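Local structure of pentafunctional AROM polypeptide (5SWV) at residues T28-T33 against F361-D366; E63-L68 against M105-D110; T272-L277 against H281-F286; R328-V333 against S384-Y389; I378-T383 against S409-D414. The protein probably catalyses, through its dehydroquinate dehydratase and shikimate dehydrogenase domains, the dehydration of 3-dehydroquinate and the NADPH-dependent reduction of 3-dehydroshikimate. One frame throughout, in Å; residues are numbered along the deposited sequence.

How the contacts relate
Contact 1, which ties the barrel to helix 353-364, opens first, spans 327 intervening residues and closes after contacts 2 and 3; its segments alternate with those of contact 4, as do those of contacts 4 and 5, and contact 5 follows it entirely. It touches contact 2 where L29 meets L68. Contact 2 lies between neighbouring helices of the dehydroquinase barrel, contact 3 in the substrate-binding domain of the shikimate dehydrogenase, about 36 Å away between centres. Contact 4 joins helices 325-330 and 382-393, and contact 5 sets the loop entering the latter against helix 406-413; their centres lie about 10 Å apart and I388 touches V412. The chain thus carries a barrel and a two-domain dehydrogenase.

Contact 1: residues T28-T33 against F361-D366; sequences TLRDVT and FANALD
R30, in the short helix 29-32, and N363, in the last turn of helix 353-364, form the closest backbone approach, their CA atoms 9.4 Å apart, so the arginine side chain has to span the gap. It leaves CA with CG beside the backbone N and runs extended from CG to NE, carrying the guanidinium to the end of the opposing helix. There NH2 donates to N363 O at 2.9 Å (151° at the hydrogen), meeting a lone pair of that oxygen in the carbonyl plane, while NH1 adds a weak bond to the same N363 O at 3.4 Å. The contact crosses from the dehydroquinase barrel to the shikimate dehydrogenase, whose helix 353-364 packs through F361 on strands 440-445 and 472-476. The amide of N363 stands nearly upright on the guanidinium, their planes 82° apart. Its OD1 sits over one face of the guanidinium, displaced toward its rim, 3.2 Å from R30 NH1 but at too poor an angle to bond, and its ND2 turns back to D359 O. Carbonyls at a helix C-terminus carry partial negative charge, which probably suits the arginine; D366 OD1, 4.9 Å from R30 NH2, may add a diffuse attraction, though D366 also forms a long, weak ion pair with K496.

Contact 2: residues E63-L68 against M105-D110; sequences EQISLL and MRYGCD
I65 and Y107 meet at about a right angle, the branched isoleucine lying across the tyrosine. Its two branches divide the work: CG2 reaches CE1 of the Y107 ring at 3.6 Å, coming in obliquely, while CG1 lies against Y107 OH, also at 3.6 Å. The I65 torsions place CG2 anti to the backbone N and CG1 beside it, which spreads the two along the ring from CE1 to the hydroxyl. Y107 reaches back because its CG sits between the backbone N and the carbonyl carbon (chi1 50°), directing the ring at helix 58-69, where it also rests on V61 and A62. A Schellman motif with G108 as its C-prime residue ends helix 94-106 here, and the turned chain brings C109 SG to 4.2 Å from I65 CG2. These are adjacent outer helices of the TIM barrel, and I65, Y107 and C109 all pack inward on F78 of strand 76-79. No hydrogen bond crosses between 63-68 and 105-110, so their fit rests on van der Waals contact and exclusion of water; a polar tie lies just beyond, where D110 OD1 makes a salt bridge with R69.

Contact 3: residues T272-L277 against H281-F286; sequences TAYELL and HTYEAF
Y274 lays the face of its ring over H281 within a beta-alpha-beta unit, where helix 266-277 turns back into edge strand 282-285 of the substrate-binding domain. The histidine CB stands almost exactly above the ring centre, 3.6 Å from the Y274 centroid and 9° off the normal, a close CH-pi contact. From that CB the imidazole swings out so that its edge faces the tyrosine, an offset edge-to-face pair with planes at 86° and centroids 5.4 Å apart; H281 CD2 approaches the Y274 atoms CD1 and CE1, at 3.9 Å from each. Further along the strand the phenol hydroxyl reaches Y283, whose CB lies beside it while the far end of that side chain leads off. H281, just before the strand, and Y283, within it, are both steadied by others. H281 makes a second edge-to-face pair with F254 of strand 253-257, and its ND1 takes part in a weak bond with the backbone N of E252. The Y283 ring stacks on H270, and its hydroxyl is hydrogen-bonded to N307. Y274 also touches F254, as well as F512 of helix 500-516. At the far end of its ring, Y274 OH lies in the plane of the Y283 ring, at its edge, 3.8 Å from CD2.

Contact 4: residues R328-V333 against S384-Y389; sequences RFFGAV and SRAAIY
F330 points its ring at the first turns of helix 382-393, touching R385, A386 and Y389. From CB the ring is carried out with CG beside the backbone N (chi1 -62°), which brings the far end of the ring nearer to the opposing helix than its CB. Along one side CE1 comes to 4.0 Å from the backbone R385 O, near the A386 N. At the tip CZ meets A386 CA and Y389 CB, each at 3.8 Å, the latter lying in the plane of the F330 ring. On the other side CE2 reaches Y389 CD2 at 4.2 Å. The phenylalanine thus presents its edge to the face of Y389, an offset pair with planes at 76° and centroids 5.8 Å apart. F329 CD2 covers part of one F330 face from within the same segment. R385, bent at chi3, brings NH2 to 3.5 Å from the backbone F330 O, near the guanidinium plane but without a hydrogen bond. A Schellman motif with G331 as C-prime residue ends helix 325-330 just after the phenylalanine. F330 thereby joins a helix of the substrate-binding domain to the first helix after the glycine-rich turn of the Rossmann-like domain. That second helix follows strand 374-378, resting A387 and I388 on V377; A386 packs on W354 and I357 of helix 353-364, while S384 and I388 meet V412 of helix 406-413.

Contact 5: residues I378-T383 against S409-D414; sequences IGAGGT and SYRVQD
The R411 chain sets off with CG opposite the backbone N (chi1 -170°) and then bends at chi2 and chi3, folding its guanidinium back to A380; V412, with CG2 anti to its carbonyl carbon, turns that methyl to the same alanine. These two consecutive residues of helix 406-413 both meet A380. V412 CG2 packs on A380 CB at 3.8 Å and also lies 3.5 Å from A380 O. R411 NH1 approaches A380 O near the guanidinium plane, 2.9 Å away, but the angle is too poor for a hydrogen bond; the firmer partner of the arginine is N408, whose OD1 is bonded to NH2. Segment 378-383 is the glycine-rich turn (GAGG) between strand 374-378 and helix 382-393 of a Rossmann-like sheet, the element that in shikimate dehydrogenases binds the NADP diphosphate, and probably does so here. G379 adopts positive phi (113°) as the strand runs out; at its backbone angles a CB would run into the preceding carbonyl oxygen, which by itself calls for glycine. A380 comes next with its CB directed at the helix. N403, at the end of strand 398-403, touches A380, bonds S409 OG through ND2 and adds a weak bond to G379 O.

Contact 1: residues T28-T33 against F361-D366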
# COMPACT_ATOMS: atom_id res chain seq x y z
N THR A 28 2.06 -2.48 -15.72
CA THR A 28 1.46 -1.27 -15.16
C THR A 28 0.78 -1.44 -13.78
O THR A 28 0.11 -0.52 -13.31
CB THR A 28 0.38 -0.76 -16.12
OG1 THR A 28 -0.65 -1.77 -16.26
CG2 THR A 28 1.00 -0.44 -17.48
N LEU A 29 0.96 -2.59 -13.14
CA LEU A 29 0.28 -2.94 -11.88
C LEU A 29 0.45 -1.91 -10.77
O LEU A 29 -0.45 -1.71 -9.96
CB LEU A 29 0.76 -4.29 -11.36
CG LEU A 29 0.03 -4.84 -10.12
CD1 LEU A 29 -1.34 -5.34 -10.50
CD2 LEU A 29 0.83 -5.94 -9.43
N ARG A 30 1.62 -1.29 -10.73
CA ARG A 30 1.89 -0.28 -9.71
C ARG A 30 1.10 1.00 -9.93
O ARG A 30 0.78 1.68 -8.97
CB ARG A 30 3.39 -0.00 -9.64
CG ARG A 30 4.12 -1.22 -9.13
CD ARG A 30 5.61 -1.03 -9.20
NE ARG A 30 6.30 -2.29 -8.92
CZ ARG A 30 7.62 -2.42 -8.72
NH1 ARG A 30 8.42 -1.35 -8.74
NH2 ARG A 30 8.13 -3.62 -8.48
N ASP A 31 0.78 1.31 -11.19
CA ASP A 31 -0.08 2.45 -11.52
C ASP A 31 -1.58 2.17 -11.33
O ASP A 31 -2.32 3.03 -10.83
CB ASP A 31 0.20 2.93 -12.97
CG ASP A 31 1.67 3.42 -13.19
OD1 ASP A 31 2.33 3.91 -12.23
OD2 ASP A 31 2.15 3.33 -14.34
N VAL A 32 -2.03 0.97 -11.70
CA VAL A 32 -3.47 0.66 -11.65
C VAL A 32 -4.00 0.37 -10.26
O VAL A 32 -5.20 0.35 -10.07
CB VAL A 32 -3.87 -0.53 -12.56
CG1 VAL A 32 -3.36 -0.31 -13.97
CG2 VAL A 32 -3.38 -1.85 -12.01
N THR A 33 -3.12 0.12 -9.30
CA THR A 33 -3.54 -0.17 -7.92
C THR A 33 -3.54 1.05 -7.00
O THR A 33 -4.03 0.97 -5.87
CB THR A 33 -2.69 -1.28 -7.26
OG1 THR A 33 -1.31 -0.91 -7.27
CG2 THR A 33 -2.86 -2.58 -8.03
N PHE A 361 13.70 -1.01 -1.65
CA PHE A 361 14.03 -2.43 -1.77
C PHE A 361 12.80 -3.26 -2.10
O PHE A 361 12.83 -4.08 -3.02
CB PHE A 361 14.69 -2.95 -0.48
CG PHE A 361 16.16 -2.62 -0.38
CD1 PHE A 361 17.10 -3.31 -1.13
CD2 PHE A 361 16.60 -1.61 0.46
CE1 PHE A 361 18.44 -3.00 -1.04
CE2 PHE A 361 17.95 -1.30 0.56
CZ PHE A 361 18.87 -1.99 -0.20
N ALA A 362 11.71 -3.03 -1.38
CA ALA A 362 10.46 -3.77 -1.62
C ALA A 362 10.08 -3.79 -3.11
O ALA A 362 9.72 -4.84 -3.64
CB ALA A 362 9.33 -3.21 -0.78
N ASN A 363 10.21 -2.64 -3.78
CA ASN A 363 9.89 -2.50 -5.21
C ASN A 363 11.00 -2.93 -6.16
O ASN A 363 10.71 -3.42 -7.25
CB ASN A 363 9.45 -1.06 -5.55
CG ASN A 363 8.03 -0.77 -5.11
OD1 ASN A 363 7.08 -0.89 -5.90
ND2 ASN A 363 7.86 -0.44 -3.82
N ALA A 364 12.25 -2.74 -5.76
CA ALA A 364 13.39 -3.07 -6.63
C ALA A 364 13.69 -4.56 -6.76
O ALA A 364 14.42 -4.93 -7.68
CB ALA A 364 14.64 -2.33 -6.17
N LEU A 365 13.15 -5.39 -5.87
CA LEU A 365 13.57 -6.80 -5.76
C LEU A 365 12.94 -7.83 -6.72
O LEU A 365 13.52 -8.90 -6.90
CB LEU A 365 13.39 -7.30 -4.32
CG LEU A 365 14.44 -6.85 -3.30
CD1 LEU A 365 13.96 -7.21 -1.90
CD2 LEU A 365 15.83 -7.42 -3.55
N ASP A 366 11.78 -7.53 -7.32
CA ASP A 366 11.03 -8.48 -8.17
C ASP A 366 10.61 -9.71 -7.34
O ASP A 366 10.02 -9.53 -6.27
CB ASP A 366 11.80 -8.84 -9.46
CG ASP A 366 12.04 -7.63 -10.36
OD1 ASP A 366 11.05 -6.91 -10.64
OD2 ASP A 366 13.20 -7.41 -10.79

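Contact 2: residues E63-L68 against M105-D110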
# COMPACT_ATOMS: atom_id res chain seq x y z
N GLU A 63 -1.91 -20.64 -10.47
CA GLU A 63 -0.69 -20.02 -11.03
C GLU A 63 -0.88 -18.52 -11.16
O GLU A 63 -0.00 -17.75 -10.81
CB GLU A 63 -0.30 -20.62 -12.39
CG GLU A 63 0.60 -21.86 -12.28
CD GLU A 63 0.26 -22.98 -13.28
OE1 GLU A 63 0.63 -24.16 -12.98
OE2 GLU A 63 -0.38 -22.70 -14.33
N GLN A 64 -2.07 -18.13 -11.63
CA GLN A 64 -2.43 -16.73 -11.78
C GLN A 64 -2.43 -15.99 -10.45
O GLN A 64 -1.82 -14.93 -10.33
CB GLN A 64 -3.79 -16.61 -12.44
CG GLN A 64 -3.82 -17.11 -13.87
CD GLN A 64 -3.28 -16.09 -14.83
OE1 GLN A 64 -3.98 -15.15 -15.19
NE2 GLN A 64 -2.03 -16.25 -15.24
N ILE A 65 -3.11 -16.54 -9.45
CA ILE A 65 -3.20 -15.89 -8.14
C ILE A 65 -1.84 -15.72 -7.49
O ILE A 65 -1.57 -14.67 -6.89
CB ILE A 65 -4.14 -16.66 -7.17
CG1 ILE A 65 -5.59 -16.68 -7.69
CG2 ILE A 65 -4.11 -16.06 -5.75
CD1 ILE A 65 -6.16 -15.33 -8.06
N SER A 66 -0.99 -16.73 -7.57
CA SER A 66 0.36 -16.62 -6.98
C SER A 66 1.22 -15.64 -7.78
O SER A 66 1.95 -14.86 -7.19
CB SER A 66 1.04 -17.98 -6.77
OG SER A 66 0.87 -18.83 -7.88
N LEU A 67 1.11 -15.67 -9.11
CA LEU A 67 1.83 -14.72 -9.96
C LEU A 67 1.56 -13.27 -9.55
O LEU A 67 2.46 -12.43 -9.56
CB LEU A 67 1.47 -14.94 -11.45
CG LEU A 67 2.20 -14.12 -12.52
CD1 LEU A 67 3.71 -14.36 -12.49
CD2 LEU A 67 1.66 -14.45 -13.90
N LEU A 68 0.32 -12.99 -9.15
CA LEU A 68 -0.07 -11.67 -8.69
C LEU A 68 0.50 -11.38 -7.30
O LEU A 68 1.06 -10.29 -7.06
CB LEU A 68 -1.60 -11.55 -8.68
CG LEU A 68 -2.22 -10.32 -8.04
CD1 LEU A 68 -1.85 -9.08 -8.84
CD2 LEU A 68 -3.73 -10.48 -7.92
N MET A 105 -9.29 -20.59 -0.82
CA MET A 105 -9.17 -20.52 0.63
C MET A 105 -7.96 -21.35 1.07
O MET A 105 -7.23 -20.94 1.97
CB MET A 105 -10.48 -20.97 1.30
CG MET A 105 -11.63 -20.01 0.97
SD MET A 105 -13.34 -20.37 1.46
CE MET A 105 -13.40 -22.15 1.47
N ARG A 106 -7.71 -22.47 0.40
CA ARG A 106 -6.52 -23.26 0.67
C ARG A 106 -5.22 -22.49 0.45
O ARG A 106 -4.30 -22.67 1.23
CB ARG A 106 -6.50 -24.59 -0.11
CG ARG A 106 -7.03 -25.77 0.69
CD ARG A 106 -6.97 -27.07 -0.10
NE ARG A 106 -8.02 -27.10 -1.14
CZ ARG A 106 -7.84 -27.33 -2.45
NH1 ARG A 106 -6.63 -27.58 -2.97
NH2 ARG A 106 -8.91 -27.32 -3.26
N TYR A 107 -5.13 -21.63 -0.57
CA TYR A 107 -3.90 -20.82 -0.73
C TYR A 107 -4.00 -19.39 -0.16
O TYR A 107 -3.27 -18.50 -0.57
CB TYR A 107 -3.28 -20.87 -2.16
CG TYR A 107 -4.18 -20.63 -3.34
CD1 TYR A 107 -4.76 -19.36 -3.58
CD2 TYR A 107 -4.44 -21.65 -4.27
CE1 TYR A 107 -5.59 -19.14 -4.69
CE2 TYR A 107 -5.27 -21.42 -5.38
CZ TYR A 107 -5.84 -20.17 -5.58
OH TYR A 107 -6.65 -19.96 -6.66
N GLY A 108 -4.87 -19.19 0.83
CA GLY A 108 -4.88 -17.97 1.65
C GLY A 108 -5.30 -16.66 1.00
O GLY A 108 -4.69 -15.61 1.28
N CYS A 109 -6.32 -16.69 0.14
CA CYS A 109 -6.98 -15.47 -0.31
C CYS A 109 -7.61 -14.82 0.91
O CYS A 109 -8.14 -15.52 1.78
CB CYS A 109 -8.04 -15.74 -1.37
SG CYS A 109 -7.36 -16.06 -3.02
N ASP A 110 -7.54 -13.49 0.97
CA ASP A 110 -8.03 -12.74 2.13
C ASP A 110 -9.55 -12.76 2.19
O ASP A 110 -10.11 -12.95 3.27
CB ASP A 110 -7.53 -11.31 2.09
CG ASP A 110 -6.03 -11.23 2.04
OD1 ASP A 110 -5.46 -11.50 0.96
OD2 ASP A 110 -5.43 -10.92 3.09

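Contact 3: residues T272-L277 against H281-F286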
# COMPACT_ATOMS: atom_id res chain seq x y z
N THR A 272 1.62 17.09 -7.06
CA THR A 272 1.45 16.09 -8.10
C THR A 272 0.57 14.95 -7.61
O THR A 272 -0.33 14.54 -8.32
CB THR A 272 2.79 15.54 -8.61
OG1 THR A 272 3.59 16.64 -9.05
CG2 THR A 272 2.60 14.59 -9.75
N ALA A 273 0.79 14.46 -6.41
CA ALA A 273 -0.03 13.36 -5.90
C ALA A 273 -1.53 13.71 -5.83
O ALA A 273 -2.37 12.88 -6.20
CB ALA A 273 0.47 12.91 -4.53
N TYR A 274 -1.86 14.93 -5.39
CA TYR A 274 -3.26 15.38 -5.31
C TYR A 274 -3.92 15.36 -6.69
O TYR A 274 -5.06 14.91 -6.86
CB TYR A 274 -3.39 16.79 -4.74
CG TYR A 274 -2.69 17.04 -3.42
CD1 TYR A 274 -2.72 16.10 -2.39
CD2 TYR A 274 -1.99 18.23 -3.19
CE1 TYR A 274 -2.07 16.32 -1.20
CE2 TYR A 274 -1.34 18.45 -2.00
CZ TYR A 274 -1.38 17.49 -1.01
OH TYR A 274 -0.75 17.71 0.20
N GLU A 275 -3.17 15.86 -7.66
CA GLU A 275 -3.62 15.99 -9.04
C GLU A 275 -3.91 14.64 -9.66
O GLU A 275 -4.91 14.49 -10.33
CB GLU A 275 -2.55 16.71 -9.83
CG GLU A 275 -3.02 17.28 -11.15
CD GLU A 275 -1.88 17.49 -12.15
OE1 GLU A 275 -0.68 17.51 -11.75
OE2 GLU A 275 -2.20 17.63 -13.36
N LEU A 276 -3.03 13.67 -9.44
CA LEU A 276 -3.22 12.30 -9.92
C LEU A 276 -4.32 11.51 -9.21
O LEU A 276 -4.81 10.54 -9.74
CB LEU A 276 -1.91 11.51 -9.83
CG LEU A 276 -0.77 12.02 -10.74
CD1 LEU A 276 0.59 11.54 -10.24
CD2 LEU A 276 -0.99 11.62 -12.19
N LEU A 277 -4.72 11.93 -8.01
CA LEU A 277 -5.75 11.23 -7.24
C LEU A 277 -7.07 11.99 -7.09
O LEU A 277 -7.99 11.48 -6.42
CB LEU A 277 -5.18 10.87 -5.88
CG LEU A 277 -4.39 9.57 -5.99
CD1 LEU A 277 -3.01 9.73 -5.42
CD2 LEU A 277 -5.17 8.44 -5.34
N HIS A 281 -6.25 19.31 -2.27
CA HIS A 281 -5.43 19.80 -1.16
C HIS A 281 -4.36 20.76 -1.68
O HIS A 281 -4.15 20.88 -2.88
CB HIS A 281 -4.81 18.62 -0.39
CG HIS A 281 -5.81 17.60 0.12
ND1 HIS A 281 -6.98 17.94 0.76
CD2 HIS A 281 -5.77 16.24 0.10
CE1 HIS A 281 -7.63 16.84 1.11
NE2 HIS A 281 -6.92 15.80 0.72
N THR A 282 -3.70 21.45 -0.76
CA THR A 282 -2.48 22.21 -1.08
C THR A 282 -1.35 21.79 -0.16
O THR A 282 -1.61 21.32 0.95
CB THR A 282 -2.71 23.72 -0.92
OG1 THR A 282 -3.23 23.99 0.38
CG2 THR A 282 -3.68 24.22 -1.96
N TYR A 283 -0.10 21.95 -0.61
CA TYR A 283 1.10 21.71 0.21
C TYR A 283 2.08 22.86 0.06
O TYR A 283 2.43 23.23 -1.05
CB TYR A 283 1.77 20.39 -0.21
CG TYR A 283 2.90 19.82 0.68
CD1 TYR A 283 4.16 20.43 0.76
CD2 TYR A 283 2.72 18.63 1.37
CE1 TYR A 283 5.18 19.87 1.53
CE2 TYR A 283 3.74 18.06 2.14
CZ TYR A 283 4.96 18.69 2.21
OH TYR A 283 5.94 18.11 2.97
N GLU A 284 2.53 23.42 1.19
CA GLU A 284 3.37 24.63 1.21
C GLU A 284 4.56 24.51 2.14
O GLU A 284 4.42 24.13 3.31
CB GLU A 284 2.55 25.83 1.69
CG GLU A 284 1.48 26.30 0.73
CD GLU A 284 0.30 26.96 1.43
OE1 GLU A 284 0.02 28.13 1.08
OE2 GLU A 284 -0.37 26.31 2.29
N ALA A 285 5.73 24.91 1.66
CA ALA A 285 6.82 25.26 2.56
C ALA A 285 6.39 26.36 3.55
O ALA A 285 5.75 27.33 3.15
CB ALA A 285 8.03 25.71 1.76
N PHE A 286 6.69 26.17 4.82
CA PHE A 286 6.41 27.16 5.86
C PHE A 286 7.64 27.26 6.77
O PHE A 286 7.68 26.70 7.87
CB PHE A 286 5.15 26.81 6.64
CG PHE A 286 4.65 27.93 7.51
CD1 PHE A 286 3.86 28.95 6.96
CD2 PHE A 286 4.96 27.98 8.86
CE1 PHE A 286 3.41 30.00 7.76
CE2 PHE A 286 4.50 29.02 9.65
CZ PHE A 286 3.73 30.03 9.10

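Contact 4: residues R328-V333 against S384-Y389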
# COMPACT_ATOMS: atom_id res chain seq x y z
N ARG A 328 9.07 6.84 18.02
CA ARG A 328 9.57 6.69 19.38
C ARG A 328 10.93 6.02 19.36
O ARG A 328 11.86 6.48 19.99
CB ARG A 328 8.64 5.88 20.24
CG ARG A 328 9.01 5.96 21.72
CD ARG A 328 8.24 4.95 22.56
NE ARG A 328 6.89 4.77 22.01
CZ ARG A 328 5.90 5.65 22.12
NH1 ARG A 328 6.05 6.80 22.80
NH2 ARG A 328 4.72 5.38 21.54
N PHE A 329 11.04 4.93 18.62
CA PHE A 329 12.26 4.18 18.62
C PHE A 329 13.42 5.03 18.12
O PHE A 329 14.45 5.05 18.75
CB PHE A 329 12.10 2.92 17.81
CG PHE A 329 13.32 2.07 17.80
CD1 PHE A 329 13.71 1.40 18.94
CD2 PHE A 329 14.09 1.96 16.64
CE1 PHE A 329 14.85 0.61 18.93
CE2 PHE A 329 15.23 1.18 16.62
CZ PHE A 329 15.61 0.50 17.77
N PHE A 330 13.25 5.73 17.00
CA PHE A 330 14.32 6.59 16.45
C PHE A 330 14.35 7.99 17.07
O PHE A 330 15.25 8.78 16.75
CB PHE A 330 14.17 6.74 14.94
CG PHE A 330 14.30 5.46 14.17
CD1 PHE A 330 15.43 4.69 14.26
CD2 PHE A 330 13.29 5.06 13.29
CE1 PHE A 330 15.55 3.51 13.53
CE2 PHE A 330 13.40 3.89 12.54
CZ PHE A 330 14.53 3.12 12.66
N GLY A 331 13.37 8.32 17.91
CA GLY A 331 13.35 9.59 18.63
C GLY A 331 13.30 10.79 17.70
O GLY A 331 14.04 11.76 17.88
N ALA A 332 12.45 10.71 16.68
CA ALA A 332 12.37 11.74 15.67
C ALA A 332 11.06 11.67 14.91
O ALA A 332 10.55 10.58 14.62
CB ALA A 332 13.54 11.62 14.71
N VAL A 333 10.51 12.85 14.61
CA VAL A 333 9.28 12.97 13.83
C VAL A 333 9.58 13.68 12.52
O VAL A 333 10.18 14.74 12.54
CB VAL A 333 8.23 13.73 14.65
CG1 VAL A 333 7.06 14.20 13.79
CG2 VAL A 333 7.71 12.84 15.77
N SER A 384 21.92 5.33 8.93
CA SER A 384 22.38 3.94 9.04
C SER A 384 21.50 3.12 9.97
O SER A 384 21.36 1.91 9.77
CB SER A 384 23.83 3.85 9.52
OG SER A 384 23.91 4.01 10.93
N ARG A 385 20.93 3.77 10.97
CA ARG A 385 20.07 3.06 11.91
C ARG A 385 18.76 2.64 11.27
O ARG A 385 18.31 1.52 11.48
CB ARG A 385 19.79 3.91 13.13
CG ARG A 385 21.07 4.41 13.77
CD ARG A 385 20.87 4.87 15.19
NE ARG A 385 19.79 5.86 15.29
CZ ARG A 385 19.47 6.49 16.41
NH1 ARG A 385 20.17 6.27 17.54
NH2 ARG A 385 18.45 7.37 16.39
N ALA A 386 18.17 3.55 10.49
CA ALA A 386 16.98 3.25 9.71
C ALA A 386 17.26 2.14 8.70
O ALA A 386 16.43 1.24 8.50
CB ALA A 386 16.50 4.48 8.99
N ALA A 387 18.45 2.19 8.10
CA ALA A 387 18.88 1.18 7.15
C ALA A 387 18.98 -0.22 7.78
O ALA A 387 18.51 -1.20 7.19
CB ALA A 387 20.20 1.58 6.52
N ILE A 388 19.57 -0.30 8.97
CA ILE A 388 19.62 -1.55 9.71
C ILE A 388 18.22 -2.06 10.02
O ILE A 388 17.89 -3.19 9.68
CB ILE A 388 20.48 -1.42 10.97
CG1 ILE A 388 21.93 -1.31 10.55
CG2 ILE A 388 20.31 -2.61 11.91
CD1 ILE A 388 22.85 -0.89 11.66
N TYR A 389 17.39 -1.23 10.65
CA TYR A 389 15.96 -1.59 10.86
C TYR A 389 15.29 -2.08 9.57
O TYR A 389 14.67 -3.15 9.55
CB TYR A 389 15.18 -0.42 11.47
CG TYR A 389 13.69 -0.65 11.59
CD1 TYR A 389 13.19 -1.64 12.42
CD2 TYR A 389 12.78 0.13 10.88
CE1 TYR A 389 11.81 -1.85 12.55
CE2 TYR A 389 11.40 -0.07 10.98
CZ TYR A 389 10.91 -1.06 11.82
OH TYR A 389 9.55 -1.25 11.92

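Contact 5: residues I378-T383 against S409-D414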
# COMPACT_ATOMS: atom_id res chain seq x y z
N ILE A 378 26.66 0.80 5.26
CA ILE A 378 27.89 1.59 5.38
C ILE A 378 27.55 2.95 5.96
O ILE A 378 26.70 3.65 5.42
CB ILE A 378 28.53 1.81 4.01
CG1 ILE A 378 28.77 0.46 3.32
CG2 ILE A 378 29.83 2.57 4.17
CD1 ILE A 378 29.02 0.57 1.83
N GLY A 379 28.21 3.30 7.05
CA GLY A 379 27.92 4.53 7.80
C GLY A 379 27.36 4.27 9.20
O GLY A 379 26.94 3.15 9.53
N ALA A 380 27.35 5.34 10.00
CA ALA A 380 26.99 5.26 11.40
C ALA A 380 26.15 6.43 11.93
O ALA A 380 26.02 6.61 13.16
CB ALA A 380 28.26 5.13 12.22
N GLY A 381 25.55 7.20 11.03
CA GLY A 381 24.68 8.30 11.43
C GLY A 381 23.26 7.81 11.67
O GLY A 381 22.99 6.60 11.78
N GLY A 382 22.35 8.77 11.74
CA GLY A 382 20.93 8.48 11.86
C GLY A 382 20.39 7.59 10.77
O GLY A 382 19.59 6.71 11.04
N THR A 383 20.83 7.82 9.54
CA THR A 383 20.29 7.09 8.41
C THR A 383 20.70 5.62 8.47
O THR A 383 19.92 4.75 8.12
CB THR A 383 20.70 7.73 7.06
OG1 THR A 383 20.24 9.08 7.01
CG2 THR A 383 20.05 7.02 5.89
N SER A 409 30.59 2.00 14.70
CA SER A 409 29.73 0.84 14.48
C SER A 409 29.09 0.35 15.77
O SER A 409 27.92 -0.04 15.79
CB SER A 409 30.50 -0.31 13.84
OG SER A 409 31.11 0.08 12.63
N TYR A 410 29.87 0.36 16.85
CA TYR A 410 29.36 -0.03 18.17
C TYR A 410 28.24 0.87 18.68
O TYR A 410 27.28 0.39 19.24
CB TYR A 410 30.50 -0.12 19.21
CG TYR A 410 31.22 -1.46 19.19
CD1 TYR A 410 30.51 -2.64 19.42
CD2 TYR A 410 32.60 -1.55 18.95
CE1 TYR A 410 31.14 -3.87 19.39
CE2 TYR A 410 33.24 -2.78 18.93
CZ TYR A 410 32.49 -3.93 19.15
OH TYR A 410 33.07 -5.18 19.14
N ARG A 411 28.35 2.17 18.47
CA ARG A 411 27.30 3.08 18.89
C ARG A 411 25.94 2.72 18.24
O ARG A 411 24.87 2.72 18.89
CB ARG A 411 27.70 4.51 18.53
CG ARG A 411 26.79 5.56 19.14
CD ARG A 411 26.47 6.67 18.16
NE ARG A 411 27.71 7.37 17.83
CZ ARG A 411 28.26 7.48 16.61
NH1 ARG A 411 27.69 6.97 15.51
NH2 ARG A 411 29.41 8.15 16.50
N VAL A 412 26.00 2.40 16.95
CA VAL A 412 24.85 2.00 16.19
C VAL A 412 24.35 0.64 16.63
O VAL A 412 23.16 0.46 16.84
CB VAL A 412 25.18 1.93 14.69
CG1 VAL A 412 24.01 1.34 13.91
CG2 VAL A 412 25.56 3.31 14.17
N GLN A 413 25.26 -0.32 16.74
CA GLN A 413 24.89 -1.68 17.14
C GLN A 413 24.12 -1.69 18.47
O GLN A 413 23.12 -2.38 18.60
CB GLN A 413 26.14 -2.58 17.24
CG GLN A 413 25.88 -4.03 17.68
CD GLN A 413 27.15 -4.88 17.74
OE1 GLN A 413 28.04 -4.61 18.55
NE2 GLN A 413 27.23 -5.90 16.90
N ASP A 414 24.60 -0.88 19.42
CA ASP A 414 24.08 -0.88 20.79
C ASP A 414 22.67 -0.29 20.92
O ASP A 414 22.06 -0.42 21.98
CB ASP A 414 25.05 -0.15 21.75
CG ASP A 414 26.41 -0.88 21.90
OD1 ASP A 414 26.55 -2.07 21.51
OD2 ASP A 414 27.37 -0.24 22.40